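Local coordinates for NAD-dependent L-serine dehydrogenase (Pseudomonas aeruginosa, PDB 3OBB), which oxidises L-serine and methyl-L-serine with NAD(+) as the hydride acceptor, working as a homotetramer possibly involved in serine catabolism, at residues A[230-233]-A[234-237]. Residues are numbered along the deposited sequence; the frame is centred on the assembly and turned at random.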
ATOM      1  N   ASN A 230      12.172   0.007  29.167  1.00 41.77           N
ATOM      2  CA  ASN A 230      11.058   0.876  29.632  1.00 42.15           C
ATOM      3  C   ASN A 230       9.954   1.178  28.614  1.00 40.71           C
ATOM      4  O   ASN A 230       9.029   1.960  28.919  1.00 41.20           O
ATOM      5  CB  ASN A 230      11.537   2.206  30.299  1.00 43.23           C
ATOM      6  CG  ASN A 230      12.244   3.193  29.320  1.00 46.09           C
ATOM      7  OD1 ASN A 230      12.208   3.044  28.082  1.00 46.99           O
ATOM      8  ND2 ASN A 230      12.893   4.223  29.903  1.00 48.59           N
ATOM      9  N   ALA A 231      10.070   0.594  27.416  1.00 38.45           N
ATOM     10  CA  ALA A 231       9.110   0.806  26.339  1.00 36.87           C
ATOM     11  C   ALA A 231       7.968  -0.199  26.460  1.00 36.20           C
ATOM     12  O   ALA A 231       8.163  -1.280  27.024  1.00 37.04           O
ATOM     13  CB  ALA A 231       9.813   0.670  24.964  1.00 34.90           C
ATOM     14  N   PRO A 232       6.776   0.141  25.935  1.00 35.29           N
ATOM     15  CA  PRO A 232       5.666  -0.831  25.956  1.00 35.20           C
ATOM     16  C   PRO A 232       6.009  -2.222  25.396  1.00 34.72           C
ATOM     17  O   PRO A 232       5.458  -3.204  25.867  1.00 35.19           O
ATOM     18  CB  PRO A 232       4.592  -0.162  25.100  1.00 34.09           C
ATOM     19  CG  PRO A 232       4.837   1.316  25.323  1.00 34.70           C
ATOM     20  CD  PRO A 232       6.353   1.436  25.349  1.00 34.94           C
ATOM     21  N   ALA A 233       6.912  -2.308  24.424  1.00 34.23           N
ATOM     22  CA  ALA A 233       7.239  -3.602  23.817  1.00 34.27           C
ATOM     23  C   ALA A 233       7.828  -4.603  24.807  1.00 34.83           C
ATOM     24  O   ALA A 233       7.694  -5.814  24.631  1.00 35.89           O
ATOM     25  CB  ALA A 233       8.154  -3.420  22.613  1.00 32.69           C
ATOM     26  N   SER A 234       8.469  -4.095  25.853  1.00 35.99           N
ATOM     27  CA  SER A 234       9.123  -4.931  26.841  1.00 36.74           C
ATOM     28  C   SER A 234       8.189  -5.363  27.961  1.00 38.19           C
ATOM     29  O   SER A 234       8.608  -6.068  28.873  1.00 39.04           O
ATOM     30  CB  SER A 234      10.380  -4.246  27.403  1.00 37.22           C
ATOM     31  OG  SER A 234      11.355  -4.023  26.378  1.00 35.38           O
ATOM     32  N   ARG A 235       6.923  -4.950  27.896  1.00 38.41           N
ATOM     33  CA  ARG A 235       5.923  -5.378  28.881  1.00 39.41           C
ATOM     34  C   ARG A 235       4.640  -5.731  28.135  1.00 39.82           C
ATOM     35  O   ARG A 235       3.519  -5.346  28.536  1.00 40.20           O
ATOM     36  CB  ARG A 235       5.677  -4.290  29.931  1.00 39.57           C
ATOM     37  CG  ARG A 235       5.301  -2.941  29.326  1.00 38.89           C
ATOM     38  CD  ARG A 235       5.146  -1.863  30.408  1.00 39.37           C
ATOM     39  NE  ARG A 235       4.482  -0.676  29.866  1.00 35.96           N
ATOM     40  CZ  ARG A 235       5.096   0.394  29.381  1.00 34.95           C
ATOM     41  NH1 ARG A 235       6.431   0.478  29.327  1.00 32.87           N
ATOM     42  NH2 ARG A 235       4.362   1.393  28.939  1.00 34.78           N
ATOM     43  N   ASP A 236       4.819  -6.440  27.022  1.00 40.00           N
ATOM     44  CA  ASP A 236       3.708  -7.015  26.292  1.00 40.42           C
ATOM     45  C   ASP A 236       2.742  -5.952  25.748  1.00 38.36           C
ATOM     46  O   ASP A 236       1.525  -6.166  25.706  1.00 37.81           O
ATOM     47  CB  ASP A 236       2.945  -7.971  27.211  1.00 42.84           C
ATOM     48  CG  ASP A 236       2.910  -9.382  26.657  1.00 49.53           C
ATOM     49  OD1 ASP A 236       2.574  -9.539  25.436  1.00 53.33           O
ATOM     50  OD2 ASP A 236       3.272 -10.313  27.439  1.00 54.96           O
ATOM     51  N   TYR A 237       3.281  -4.797  25.371  1.00 36.35           N
ATOM     52  CA  TYR A 237       2.473  -3.735  24.796  1.00 34.80           C
ATOM     53  C   TYR A 237       1.314  -3.299  25.698  1.00 35.21           C
ATOM     54  O   TYR A 237       0.311  -2.849  25.188  1.00 35.49           O
ATOM     55  CB  TYR A 237       1.980  -4.158  23.393  1.00 33.40           C
ATOM     56  CG  TYR A 237       3.150  -4.549  22.510  1.00 31.99           C
ATOM     57  CD1 TYR A 237       3.509  -5.879  22.376  1.00 30.88           C
ATOM     58  CD2 TYR A 237       3.941  -3.577  21.885  1.00 29.96           C
ATOM     59  CE1 TYR A 237       4.600  -6.262  21.612  1.00 30.71           C
ATOM     60  CE2 TYR A 237       5.037  -3.950  21.087  1.00 31.37           C
ATOM     61  CZ  TYR A 237       5.350  -5.307  20.958  1.00 31.79           C
ATOM     62  OH  TYR A 237       6.418  -5.722  20.203  1.00 30.70           O
TER
HETATM   63  O   HOH W   1       8.353  -1.781  29.998  1.00 44.36           O
HETATM   64  O   HOH W   2       6.936  -8.069  25.995  1.00 51.64           O
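Arg235 sets its CG between its own backbone N and carbonyl carbon (chi1 54°) and then runs extended to NE, which carries the guanidinium back over Pro232. Pro232 CA lies 3.6 Å above the guanidinium plane, over its centre. At the guanidinium edge, Arg235 NH1 gives a weak, bent hydrogen bond to Asn230 O (3.0 Å), and NH1 also donates to a water that in turn donates to Ala231 O. On Tyr237, a chi1 of -55° places CG beside the backbone N, and chi2 of 96° turns one ring face to Ala233, whose CA makes a CH-pi contact 3.9 Å from the ring centroid. The backbone beneath is a short 3-10 turn, in which Ser234 N bonds to Ala231 O and Arg235 N to Pro232 O (3.1 Å). Past it, Tyr237 N closes a wider turn on Pro232 O (2.7 Å), from the opposite face of the carbonyl plane. A second water links Ala233 O to Asp236 N. The turn belongs to the loop between helices 216-220 and 243-260, in the largely helical C-terminal region, and Tyr237 also packs on helix 291-294. Two amides on one carbonyl thus hold the turn's backbone, while the hydroxyls tie it to neighbouring chain, Ser234 OG to Met228 O and Gly226 N, Tyr237 OH to Pro223 O and Gln298 NE2.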